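Local coordinates for 3-oxoacyl-[acyl-carrier protein] synthase (PDB 1UB7), which probably condenses acetyl-CoA with malonyl-ACP to give 3-oxobutanoyl-ACP, the first condensation that starts fatty acid synthesis, at residues T36-R41 with A152-D157; V72-V77 with Q130-V135; V244-N249 with L303-A308. All coordinates share one frame; numbering follows the deposited sequence.

Contact 1 of 3, residues T36-R41 with A152-D157; sequences TGIKER and AVLFGD
Thr36, whose methyl CG2 meets CD2 of Leu154 across the contact, has its hydroxyl held twice where the chain leaves a helix: OG1 accepts from the N-H of Ile38 over 3.1 Å in a nearly straight bond (167°), an ST turn, and is also hydrogen-bonded with Ile32 O. In this thiolase-fold enzyme the contact joins that turn and the start of the short strand 40-43, antiparallel to strand 14-17, to the loop that links helix 149-152 with strand 158-165. Gly37, with phi 91°, suits the turn, as a CB there would press on the carbonyl oxygen of Thr36.

At the other end NH1 of Arg41 comes to 2.7 Å from Val153 O, which sits at the guanidinium edge, close to its plane; the methyl CD1 of Ile38 lies 3.7 Å from the same oxygen. Outside the two segments, NE bonds to Met16 O and NH2 to Asn18 OD1. From within segment 36-41, CG2 of Ile38 lies 3.5 Å above one face of the guanidinium, toward the rim. The arginine reaches this place by a folded path: CG lies between the backbone N and the carbonyl carbon (chi1 74°), and the chain bends again at the next two torsions. Its CG thereby passes 3.7 Å from Phe155 O, while CB packs 4.0 Å from CA of Gly156, where a CB would probably be too close to that of Arg41.

Phe155 leaves its CA away from segment 36-41, and its side chain touches Asn276, a predicted active-site residue; CB of Leu154 lies over the centre of one face of its ring. The methyls CG2 of Thr36 and CD2 of Leu154 meet at 3.4 Å, tighter than usual for carbons.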
ATOM      1  N   THR A  36     -21.012   4.244 -21.809  1.00 85.43           N
ATOM      2  CA  THR A  36     -20.212   3.429 -20.893  1.00 78.88           C
ATOM      3  C   THR A  36     -20.474   1.928 -21.018  1.00 77.61           C
ATOM      4  O   THR A  36     -19.606   1.105 -20.711  1.00 75.17           O
ATOM      5  CB  THR A  36     -20.516   3.820 -19.462  1.00 76.13           C
ATOM      6  OG1 THR A  36     -21.869   3.457 -19.162  1.00 75.38           O
ATOM      7  CG2 THR A  36     -20.357   5.316 -19.283  1.00 77.22           C
ATOM      8  N   GLY A  37     -21.685   1.583 -21.445  1.00 74.16           N
ATOM      9  CA  GLY A  37     -22.063   0.192 -21.604  1.00 64.53           C
ATOM     10  C   GLY A  37     -22.694  -0.346 -20.341  1.00 64.38           C
ATOM     11  O   GLY A  37     -23.140  -1.489 -20.294  1.00 61.29           O
ATOM     12  N   ILE A  38     -22.751   0.485 -19.308  1.00 63.16           N
ATOM     13  CA  ILE A  38     -23.306   0.054 -18.031  1.00 60.24           C
ATOM     14  C   ILE A  38     -24.827   0.143 -17.945  1.00 62.03           C
ATOM     15  O   ILE A  38     -25.427   1.151 -18.326  1.00 57.89           O
ATOM     16  CB  ILE A  38     -22.690   0.868 -16.880  1.00 52.44           C
ATOM     17  CG1 ILE A  38     -21.165   0.802 -16.979  1.00 53.04           C
ATOM     18  CG2 ILE A  38     -23.159   0.320 -15.548  1.00 53.53           C
ATOM     19  CD1 ILE A  38     -20.442   1.777 -16.091  1.00 48.60           C
ATOM     20  N   LYS A  39     -25.431  -0.928 -17.434  1.00 65.43           N
ATOM     21  CA  LYS A  39     -26.880  -1.025 -17.264  1.00 65.02           C
ATOM     22  C   LYS A  39     -27.257  -0.960 -15.785  1.00 65.46           C
ATOM     23  O   LYS A  39     -28.251  -0.330 -15.419  1.00 64.49           O
ATOM     24  CB  LYS A  39     -27.407  -2.331 -17.873  1.00 64.40           C
ATOM     25  CG  LYS A  39     -27.288  -2.402 -19.388  1.00 67.93           C
ATOM     26  CD  LYS A  39     -27.706  -3.765 -19.919  1.00 70.40           C
ATOM     27  CE  LYS A  39     -27.590  -3.830 -21.435  1.00 71.66           C
ATOM     28  NZ  LYS A  39     -27.943  -5.183 -21.962  1.00 77.22           N
ATOM     29  N   GLU A  40     -26.476  -1.627 -14.938  1.00 65.32           N
ATOM     30  CA  GLU A  40     -26.725  -1.616 -13.495  1.00 62.91           C
ATOM     31  C   GLU A  40     -25.395  -1.747 -12.776  1.00 61.53           C
ATOM     32  O   GLU A  40     -24.390  -2.115 -13.383  1.00 57.59           O
ATOM     33  CB  GLU A  40     -27.590  -2.804 -13.041  1.00 67.07           C
ATOM     34  CG  GLU A  40     -28.692  -3.269 -13.974  1.00 69.11           C
ATOM     35  CD  GLU A  40     -29.473  -4.442 -13.389  1.00 71.05           C
ATOM     36  OE1 GLU A  40     -28.834  -5.388 -12.868  1.00 61.61           O
ATOM     37  OE2 GLU A  40     -30.724  -4.422 -13.455  1.00 73.33           O
ATOM     38  N   ARG A  41     -25.409  -1.448 -11.479  1.00 58.94           N
ATOM     39  CA  ARG A  41     -24.233  -1.568 -10.625  1.00 58.33           C
ATOM     40  C   ARG A  41     -24.738  -1.834  -9.206  1.00 56.85           C
ATOM     41  O   ARG A  41     -25.890  -1.534  -8.887  1.00 55.96           O
ATOM     42  CB  ARG A  41     -23.371  -0.291 -10.659  1.00 60.28           C
ATOM     43  CG  ARG A  41     -23.935   0.915  -9.902  1.00 59.96           C
ATOM     44  CD  ARG A  41     -24.213   2.050 -10.867  1.00 63.84           C
ATOM     45  NE  ARG A  41     -25.276   1.674 -11.791  1.00 68.31           N
ATOM     46  CZ  ARG A  41     -25.413   2.143 -13.026  1.00 66.19           C
ATOM     47  NH1 ARG A  41     -24.546   3.023 -13.513  1.00 61.60           N
ATOM     48  NH2 ARG A  41     -26.423   1.722 -13.774  1.00 68.02           N
ATOM     49  N   ALA A 152     -21.063   9.505 -10.940  1.00 76.09           N
ATOM     50  CA  ALA A 152     -22.219   8.755 -10.454  1.00 72.42           C
ATOM     51  C   ALA A 152     -22.606   7.469 -11.192  1.00 69.14           C
ATOM     52  O   ALA A 152     -22.808   6.424 -10.573  1.00 66.91           O
ATOM     53  CB  ALA A 152     -23.428   9.686 -10.378  1.00 71.16           C
ATOM     54  N   VAL A 153     -22.706   7.539 -12.510  1.00 66.37           N
ATOM     55  CA  VAL A 153     -23.114   6.378 -13.289  1.00 66.63           C
ATOM     56  C   VAL A 153     -21.995   5.382 -13.609  1.00 66.99           C
ATOM     57  O   VAL A 153     -22.263   4.290 -14.113  1.00 63.37           O
ATOM     58  CB  VAL A 153     -23.753   6.832 -14.621  1.00 65.90           C
ATOM     59  CG1 VAL A 153     -24.886   7.815 -14.346  1.00 64.65           C
ATOM     60  CG2 VAL A 153     -22.692   7.475 -15.512  1.00 60.70           C
ATOM     61  N   LEU A 154     -20.756   5.750 -13.305  1.00 64.60           N
ATOM     62  CA  LEU A 154     -19.612   4.901 -13.615  1.00 65.94           C
ATOM     63  C   LEU A 154     -19.181   3.858 -12.608  1.00 64.45           C
ATOM     64  O   LEU A 154     -18.808   2.749 -12.974  1.00 67.54           O
ATOM     65  CB  LEU A 154     -18.384   5.761 -13.912  1.00 66.90           C
ATOM     66  CG  LEU A 154     -18.355   6.601 -15.185  1.00 72.58           C
ATOM     67  CD1 LEU A 154     -17.047   7.378 -15.219  1.00 67.20           C
ATOM     68  CD2 LEU A 154     -18.491   5.704 -16.419  1.00 68.72           C
ATOM     69  N   PHE A 155     -19.231   4.198 -11.336  1.00 65.10           N
ATOM     70  CA  PHE A 155     -18.725   3.274 -10.346  1.00 67.14           C
ATOM     71  C   PHE A 155     -19.701   2.393  -9.584  1.00 67.15           C
ATOM     72  O   PHE A 155     -20.807   2.806  -9.240  1.00 72.10           O
ATOM     73  CB  PHE A 155     -17.834   4.066  -9.379  1.00 73.31           C
ATOM     74  CG  PHE A 155     -16.750   4.881 -10.077  1.00 83.56           C
ATOM     75  CD1 PHE A 155     -15.758   4.253 -10.839  1.00 86.32           C
ATOM     76  CD2 PHE A 155     -16.733   6.274  -9.992  1.00 85.66           C
ATOM     77  CE1 PHE A 155     -14.769   4.997 -11.505  1.00 84.78           C
ATOM     78  CE2 PHE A 155     -15.748   7.023 -10.655  1.00 89.42           C
ATOM     79  CZ  PHE A 155     -14.764   6.378 -11.412  1.00 84.87           C
ATOM     80  N   GLY A 156     -19.258   1.159  -9.347  1.00 65.68           N
ATOM     81  CA  GLY A 156     -20.017   0.173  -8.596  1.00 59.84           C
ATOM     82  C   GLY A 156     -19.113  -0.379  -7.495  1.00 54.42           C
ATOM     83  O   GLY A 156     -17.893  -0.383  -7.652  1.00 52.58           O
ATOM     84  N   ASP A 157     -19.699  -0.835  -6.389  1.00 51.54           N
ATOM     85  CA  ASP A 157     -18.942  -1.379  -5.255  1.00 46.29           C
ATOM     86  C   ASP A 157     -18.663  -2.870  -5.394  1.00 46.11           C
ATOM     87  O   ASP A 157     -19.437  -3.597  -6.019  1.00 45.41           O
ATOM     88  CB  ASP A 157     -19.698  -1.151  -3.943  1.00 42.20           C
ATOM     89  CG  ASP A 157     -19.926   0.325  -3.640  1.00 51.65           C
ATOM     90  OD1 ASP A 157     -19.062   1.162  -3.998  1.00 42.54           O
ATOM     91  OD2 ASP A 157     -20.973   0.643  -3.025  1.00 54.12           O
TER

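Contact 2 of 3, residues V72-V77 with Q130-V135; sequences VDAVIV and QKVLAV
The carboxylate of Asp73 meets the backbone of Gln130 from the anti side of OD2: the N-H of Gln130 reaches that oxygen over 2.8 Å, 29° out of the carboxylate plane. OD2 also rests against CB of Gln130, and the planes of the carboxylate and the side-chain amide of Gln130 are turned 56° apart. This bond sits at the start of a parallel strand pair, 72-78 beside 131-138, in the mixed five-stranded sheet of the thiolase fold. CG of Asp73 stands beside its own backbone N, opposite the carbonyl carbon (chi1 -48°), which swings the acid toward the incoming chain. Replacing Asp73 by alanine removes OD2, and the N-H of Gln130 would probably be left without this acceptor.

Beyond it the backbones zip together. Asp73 N donates to Lys131 O, Leu133 N to Ala74 O at 2.7 Å, Ile76 N to Leu133 O, and Val135 N to Ile76 O at 2.8 Å.

The side chains divide between two helices. Val75, Val77, Leu133 and Val135 share one face; helix 89-96 packs there, with Val93 touching both Val75 and Leu133. On it CG1 of Val75 lies alongside CD2 of Leu133 at 4.1 Å, both chains pointing the same way, and Val77 runs beside Val135 likewise. Ala74, Ile76, Val132 and Ala134 occupy the other face, where helix 112-125 contacts Ile76 and Val132. There CD1 of Ile76 crosses to CG1 of Val132 at 4.0 Å.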
ATOM      1  N   VAL A  72      -1.485 -19.260   4.773  1.00 34.23           N
ATOM      2  CA  VAL A  72      -1.423 -17.876   4.348  1.00 35.37           C
ATOM      3  C   VAL A  72      -0.673 -17.017   5.373  1.00 38.23           C
ATOM      4  O   VAL A  72      -1.121 -16.870   6.510  1.00 37.72           O
ATOM      5  CB  VAL A  72      -2.850 -17.324   4.119  1.00 35.73           C
ATOM      6  CG1 VAL A  72      -2.854 -15.787   4.165  1.00 32.14           C
ATOM      7  CG2 VAL A  72      -3.362 -17.822   2.779  1.00 27.34           C
ATOM      8  N   ASP A  73       0.462 -16.446   4.962  1.00 36.74           N
ATOM      9  CA  ASP A  73       1.253 -15.615   5.864  1.00 37.58           C
ATOM     10  C   ASP A  73       1.139 -14.136   5.567  1.00 35.04           C
ATOM     11  O   ASP A  73       1.800 -13.335   6.222  1.00 30.11           O
ATOM     12  CB  ASP A  73       2.739 -15.955   5.788  1.00 40.82           C
ATOM     13  CG  ASP A  73       3.008 -17.427   5.868  1.00 40.42           C
ATOM     14  OD1 ASP A  73       2.391 -18.105   6.722  1.00 54.08           O
ATOM     15  OD2 ASP A  73       3.851 -17.897   5.077  1.00 41.67           O
ATOM     16  N   ALA A  74       0.323 -13.755   4.591  1.00 31.04           N
ATOM     17  CA  ALA A  74       0.231 -12.338   4.275  1.00 34.04           C
ATOM     18  C   ALA A  74      -1.066 -11.928   3.631  1.00 33.64           C
ATOM     19  O   ALA A  74      -1.602 -12.624   2.766  1.00 31.03           O
ATOM     20  CB  ALA A  74       1.406 -11.913   3.366  1.00 25.06           C
ATOM     21  N   VAL A  75      -1.557 -10.773   4.054  1.00 27.21           N
ATOM     22  CA  VAL A  75      -2.767 -10.236   3.486  1.00 27.15           C
ATOM     23  C   VAL A  75      -2.460  -8.864   2.916  1.00 30.96           C
ATOM     24  O   VAL A  75      -1.951  -7.982   3.617  1.00 30.69           O
ATOM     25  CB  VAL A  75      -3.871 -10.096   4.529  1.00 33.22           C
ATOM     26  CG1 VAL A  75      -5.174  -9.653   3.855  1.00 31.32           C
ATOM     27  CG2 VAL A  75      -4.038 -11.404   5.251  1.00 26.89           C
ATOM     28  N   ILE A  76      -2.729  -8.708   1.626  1.00 28.57           N
ATOM     29  CA  ILE A  76      -2.540  -7.442   0.951  1.00 28.01           C
ATOM     30  C   ILE A  76      -3.906  -7.021   0.431  1.00 31.76           C
ATOM     31  O   ILE A  76      -4.545  -7.771  -0.327  1.00 29.71           O
ATOM     32  CB  ILE A  76      -1.639  -7.556  -0.277  1.00 28.08           C
ATOM     33  CG1 ILE A  76      -0.236  -8.038   0.101  1.00 26.93           C
ATOM     34  CG2 ILE A  76      -1.553  -6.196  -0.938  1.00 22.63           C
ATOM     35  CD1 ILE A  76       0.684  -8.298  -1.143  1.00 24.05           C
ATOM     36  N   VAL A  77      -4.369  -5.847   0.839  1.00 26.14           N
ATOM     37  CA  VAL A  77      -5.653  -5.365   0.340  1.00 26.76           C
ATOM     38  C   VAL A  77      -5.424  -4.227  -0.654  1.00 27.30           C
ATOM     39  O   VAL A  77      -4.958  -3.146  -0.288  1.00 28.18           O
ATOM     40  CB  VAL A  77      -6.566  -4.849   1.479  1.00 27.23           C
ATOM     41  CG1 VAL A  77      -7.738  -4.066   0.895  1.00 27.46           C
ATOM     42  CG2 VAL A  77      -7.105  -6.036   2.306  1.00 24.82           C
ATOM     43  N   GLN A 130       4.496 -18.062   2.348  1.00 32.98           N
ATOM     44  CA  GLN A 130       4.183 -19.334   1.689  1.00 32.37           C
ATOM     45  C   GLN A 130       3.030 -19.089   0.723  1.00 29.49           C
ATOM     46  O   GLN A 130       3.062 -19.524  -0.426  1.00 32.47           O
ATOM     47  CB  GLN A 130       3.755 -20.382   2.721  1.00 37.05           C
ATOM     48  CG  GLN A 130       3.179 -21.642   2.091  1.00 44.20           C
ATOM     49  CD  GLN A 130       2.537 -22.604   3.100  1.00 56.16           C
ATOM     50  OE1 GLN A 130       1.947 -23.614   2.708  1.00 57.03           O
ATOM     51  NE2 GLN A 130       2.651 -22.292   4.397  1.00 49.62           N
ATOM     52  N   LYS A 131       2.011 -18.392   1.218  1.00 26.82           N
ATOM     53  CA  LYS A 131       0.841 -18.049   0.434  1.00 30.36           C
ATOM     54  C   LYS A 131       0.454 -16.639   0.827  1.00 31.44           C
ATOM     55  O   LYS A 131       0.742 -16.196   1.938  1.00 34.09           O
ATOM     56  CB  LYS A 131      -0.319 -18.992   0.738  1.00 32.97           C
ATOM     57  CG  LYS A 131      -0.133 -20.427   0.273  1.00 36.90           C
ATOM     58  CD  LYS A 131      -1.247 -21.286   0.862  1.00 39.98           C
ATOM     59  CE  LYS A 131      -1.267 -22.712   0.321  1.00 39.79           C
ATOM     60  NZ  LYS A 131      -2.340 -23.486   1.023  1.00 43.21           N
ATOM     61  N   VAL A 132      -0.199 -15.939  -0.089  1.00 27.79           N
ATOM     62  CA  VAL A 132      -0.612 -14.574   0.162  1.00 27.86           C
ATOM     63  C   VAL A 132      -2.058 -14.378  -0.225  1.00 19.73           C
ATOM     64  O   VAL A 132      -2.468 -14.819  -1.290  1.00 27.31           O
ATOM     65  CB  VAL A 132       0.229 -13.563  -0.673  1.00 30.76           C
ATOM     66  CG1 VAL A 132      -0.241 -12.139  -0.396  1.00 32.14           C
ATOM     67  CG2 VAL A 132       1.683 -13.688  -0.322  1.00 23.64           C
ATOM     68  N   LEU A 133      -2.828 -13.723   0.639  1.00 20.90           N
ATOM     69  CA  LEU A 133      -4.222 -13.439   0.335  1.00 24.54           C
ATOM     70  C   LEU A 133      -4.232 -12.052  -0.285  1.00 24.81           C
ATOM     71  O   LEU A 133      -3.985 -11.072   0.403  1.00 24.35           O
ATOM     72  CB  LEU A 133      -5.095 -13.448   1.603  1.00 26.25           C
ATOM     73  CG  LEU A 133      -6.586 -13.073   1.423  1.00 26.96           C
ATOM     74  CD1 LEU A 133      -7.303 -14.092   0.529  1.00 20.64           C
ATOM     75  CD2 LEU A 133      -7.268 -13.016   2.775  1.00 22.18           C
ATOM     76  N   ALA A 134      -4.502 -11.977  -1.585  1.00 21.59           N
ATOM     77  CA  ALA A 134      -4.534 -10.705  -2.299  1.00 28.40           C
ATOM     78  C   ALA A 134      -5.987 -10.268  -2.543  1.00 30.11           C
ATOM     79  O   ALA A 134      -6.722 -10.897  -3.304  1.00 30.49           O
ATOM     80  CB  ALA A 134      -3.776 -10.845  -3.626  1.00 27.43           C
ATOM     81  N   VAL A 135      -6.399  -9.182  -1.902  1.00 31.41           N
ATOM     82  CA  VAL A 135      -7.774  -8.718  -2.031  1.00 29.67           C
ATOM     83  C   VAL A 135      -7.908  -7.413  -2.816  1.00 34.04           C
ATOM     84  O   VAL A 135      -7.110  -6.496  -2.648  1.00 29.72           O
ATOM     85  CB  VAL A 135      -8.398  -8.499  -0.633  1.00 34.38           C
ATOM     86  CG1 VAL A 135      -9.791  -7.901  -0.760  1.00 38.55           C
ATOM     87  CG2 VAL A 135      -8.422  -9.804   0.140  1.00 31.32           C
TER

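Contact 3 of 3, residues V244-N249 with L303-A308; sequences VPHQAN and LVSFGA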
ATOM      1  N   VAL A 244      -8.927 -10.687 -19.742  1.00 44.19           N
ATOM      2  CA  VAL A 244      -9.742 -10.125 -18.683  1.00 43.04           C
ATOM      3  C   VAL A 244      -9.211  -8.746 -18.380  1.00 44.75           C
ATOM      4  O   VAL A 244      -8.166  -8.578 -17.740  1.00 44.73           O
ATOM      5  CB  VAL A 244      -9.689 -10.998 -17.419  1.00 43.94           C
ATOM      6  CG1 VAL A 244     -10.821 -10.614 -16.476  1.00 39.34           C
ATOM      7  CG2 VAL A 244      -9.779 -12.469 -17.806  1.00 35.69           C
ATOM      8  N   PRO A 245      -9.916  -7.728 -18.879  1.00 49.78           N
ATOM      9  CA  PRO A 245      -9.522  -6.337 -18.674  1.00 48.33           C
ATOM     10  C   PRO A 245     -10.254  -5.673 -17.528  1.00 50.44           C
ATOM     11  O   PRO A 245     -11.264  -6.178 -17.047  1.00 52.17           O
ATOM     12  CB  PRO A 245      -9.903  -5.695 -19.995  1.00 49.43           C
ATOM     13  CG  PRO A 245     -11.233  -6.371 -20.265  1.00 43.27           C
ATOM     14  CD  PRO A 245     -10.895  -7.833 -19.983  1.00 47.25           C
ATOM     15  N   HIS A 246      -9.731  -4.531 -17.101  1.00 49.58           N
ATOM     16  CA  HIS A 246     -10.371  -3.754 -16.062  1.00 51.84           C
ATOM     17  C   HIS A 246     -11.752  -3.444 -16.653  1.00 52.07           C
ATOM     18  O   HIS A 246     -11.858  -3.123 -17.830  1.00 54.09           O
ATOM     19  CB  HIS A 246      -9.597  -2.453 -15.844  1.00 48.07           C
ATOM     20  CG  HIS A 246     -10.254  -1.510 -14.886  1.00 53.50           C
ATOM     21  ND1 HIS A 246     -10.006  -0.154 -14.890  1.00 53.16           N
ATOM     22  CD2 HIS A 246     -11.137  -1.728 -13.882  1.00 53.25           C
ATOM     23  CE1 HIS A 246     -10.708   0.423 -13.932  1.00 55.91           C
ATOM     24  NE2 HIS A 246     -11.403  -0.510 -13.305  1.00 57.02           N
ATOM     25  N   GLN A 247     -12.804  -3.553 -15.853  1.00 54.70           N
ATOM     26  CA  GLN A 247     -14.152  -3.269 -16.341  1.00 59.40           C
ATOM     27  C   GLN A 247     -14.524  -1.828 -16.040  1.00 60.80           C
ATOM     28  O   GLN A 247     -15.299  -1.561 -15.127  1.00 60.45           O
ATOM     29  CB  GLN A 247     -15.175  -4.195 -15.679  1.00 56.71           C
ATOM     30  CG  GLN A 247     -14.894  -5.670 -15.881  1.00 60.26           C
ATOM     31  CD  GLN A 247     -15.055  -6.102 -17.321  1.00 59.46           C
ATOM     32  OE1 GLN A 247     -16.157  -6.071 -17.866  1.00 64.99           O
ATOM     33  NE2 GLN A 247     -13.955  -6.509 -17.944  1.00 59.33           N
ATOM     34  N   ALA A 248     -13.973  -0.898 -16.810  1.00 64.64           N
ATOM     35  CA  ALA A 248     -14.263   0.515 -16.604  1.00 69.25           C
ATOM     36  C   ALA A 248     -15.264   1.060 -17.626  1.00 70.76           C
ATOM     37  O   ALA A 248     -16.194   1.793 -17.277  1.00 70.70           O
ATOM     38  CB  ALA A 248     -12.971   1.317 -16.668  1.00 69.82           C
ATOM     39  N   ASN A 249     -15.065   0.691 -18.885  1.00 71.37           N
ATOM     40  CA  ASN A 249     -15.916   1.157 -19.967  1.00 72.00           C
ATOM     41  C   ASN A 249     -15.920   0.179 -21.146  1.00 67.96           C
ATOM     42  O   ASN A 249     -14.865  -0.252 -21.625  1.00 58.34           O
ATOM     43  CB  ASN A 249     -15.437   2.543 -20.416  1.00 79.17           C
ATOM     44  CG  ASN A 249     -16.140   3.031 -21.660  1.00 85.94           C
ATOM     45  OD1 ASN A 249     -15.826   2.610 -22.775  1.00 87.13           O
ATOM     46  ND2 ASN A 249     -17.105   3.925 -21.475  1.00 92.36           N
ATOM     47  N   LEU A 303      -4.525 -10.596 -17.857  1.00 39.31           N
ATOM     48  CA  LEU A 303      -5.169  -9.596 -17.019  1.00 38.85           C
ATOM     49  C   LEU A 303      -4.504  -8.275 -17.379  1.00 42.76           C
ATOM     50  O   LEU A 303      -3.286  -8.229 -17.591  1.00 39.54           O
ATOM     51  CB  LEU A 303      -4.934  -9.899 -15.533  1.00 37.30           C
ATOM     52  CG  LEU A 303      -5.211 -11.315 -15.018  1.00 38.08           C
ATOM     53  CD1 LEU A 303      -4.822 -11.411 -13.549  1.00 36.53           C
ATOM     54  CD2 LEU A 303      -6.687 -11.654 -15.197  1.00 42.35           C
ATOM     55  N   VAL A 304      -5.294  -7.204 -17.440  1.00 31.76           N
ATOM     56  CA  VAL A 304      -4.751  -5.911 -17.780  1.00 29.97           C
ATOM     57  C   VAL A 304      -5.634  -4.830 -17.169  1.00 32.74           C
ATOM     58  O   VAL A 304      -6.855  -4.975 -17.130  1.00 29.95           O
ATOM     59  CB  VAL A 304      -4.661  -5.743 -19.335  1.00 38.91           C
ATOM     60  CG1 VAL A 304      -6.048  -5.844 -19.962  1.00 39.85           C
ATOM     61  CG2 VAL A 304      -4.016  -4.408 -19.690  1.00 36.41           C
ATOM     62  N   SER A 305      -5.014  -3.754 -16.677  1.00 34.04           N
ATOM     63  CA  SER A 305      -5.764  -2.657 -16.063  1.00 37.37           C
ATOM     64  C   SER A 305      -5.030  -1.318 -16.164  1.00 38.01           C
ATOM     65  O   SER A 305      -3.814  -1.265 -16.328  1.00 41.61           O
ATOM     66  CB  SER A 305      -6.071  -2.974 -14.590  1.00 40.33           C
ATOM     67  OG  SER A 305      -6.784  -1.913 -13.962  1.00 36.24           O
ATOM     68  N   PHE A 306      -5.799  -0.244 -16.063  1.00 37.48           N
ATOM     69  CA  PHE A 306      -5.296   1.120 -16.155  1.00 46.13           C
ATOM     70  C   PHE A 306      -6.061   1.895 -15.097  1.00 44.30           C
ATOM     71  O   PHE A 306      -7.114   1.442 -14.655  1.00 48.27           O
ATOM     72  CB  PHE A 306      -5.646   1.722 -17.520  1.00 51.73           C
ATOM     73  CG  PHE A 306      -7.135   1.785 -17.783  1.00 61.23           C
ATOM     74  CD1 PHE A 306      -7.809   0.698 -18.354  1.00 64.45           C
ATOM     75  CD2 PHE A 306      -7.883   2.904 -17.395  1.00 65.96           C
ATOM     76  CE1 PHE A 306      -9.210   0.723 -18.534  1.00 62.66           C
ATOM     77  CE2 PHE A 306      -9.283   2.938 -17.567  1.00 64.35           C
ATOM     78  CZ  PHE A 306      -9.944   1.843 -18.137  1.00 62.44           C
ATOM     79  N   GLY A 307      -5.564   3.064 -14.709  1.00 42.90           N
ATOM     80  CA  GLY A 307      -6.274   3.839 -13.712  1.00 45.75           C
ATOM     81  C   GLY A 307      -5.531   5.057 -13.205  1.00 49.23           C
ATOM     82  O   GLY A 307      -4.541   5.500 -13.815  1.00 39.41           O
ATOM     83  N   ALA A 308      -6.003   5.590 -12.077  1.00 49.53           N
ATOM     84  CA  ALA A 308      -5.391   6.774 -11.475  1.00 51.76           C
ATOM     85  C   ALA A 308      -3.928   6.524 -11.134  1.00 57.29           C
ATOM     86  O   ALA A 308      -3.524   5.402 -10.779  1.00 48.77           O
ATOM     87  CB  ALA A 308      -6.147   7.191 -10.226  1.00 41.73           C
TER
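From CB outward, the side chain of His246 runs along Ser305 and ends beside Phe306. Its CB lies 3.4 Å from OG of Ser305, and CG is still near that hydroxyl. ND1 then makes a long, weak hydrogen bond, 3.3 Å, to the carbonyl oxygen of Phe306; CE1 also lies near Phe306 O, at 3.8 Å, and at the far corner NE2 bonds to OD1 of Asn276. The site is at the ends of two neighbouring parallel strands, 242-245 and 300-307, in the second sheet of the thiolase fold. There His246 and Asn276 are predicted to act with Cys110, as in the Cys-His-Asn triad of FabH enzymes.

CG of the histidine extends opposite its backbone N (chi1 174°), which carries the imidazole across to the neighbouring strand. ND1 hangs 3.8 Å above one face of the Phe306 ring, displaced toward the rim, and the two ring planes stand obliquely at 57°. CB of Ala248 lies over one imidazole face, again near the rim, and also meets CZ of Phe306 at 3.4 Å. Together with the bond to Asn276, these contacts probably restrict rotation of the imidazole.

Behind the histidine the strands are joined by Val304 N donating to Val244 O and by a weaker bond from His246 N to Val304 O. Gln247, in the predicted ACP-binding region, steadies the turn after the strand: its NE2 bonds at 2.9 Å to Pro245 O and also reaches Ala268 O. Earlier in the strands Val244 and Leu303 lie side by side, both touching helix 281-292, with CB of Val244 3.8 Å from CD2 of Leu303.

How the contacts relate
From the N terminus, the chain first passes 36-41, which leads into strand 40-43, the antiparallel partner of strand 14-17, and 110 residues later returns to close contact 1 at 152-157. Contact 2 opens and closes within that span, joining strands 72-78 and 131-138 of the five-stranded sheet across 52 residues. Contact 3 follows in series, pairing 244-249 with 303-308 in the four-stranded sheet. Contacts 1 and 2 lie on opposite sides of the chain's centre, their centres 29 Å apart. Contacts 1 and 3 do touch: CA of Thr36 packs 3.2 Å from ND2 of Asn249, at the N-cap of helix 250-258, linking the turn at Thr36 to the loop after strand 242-245.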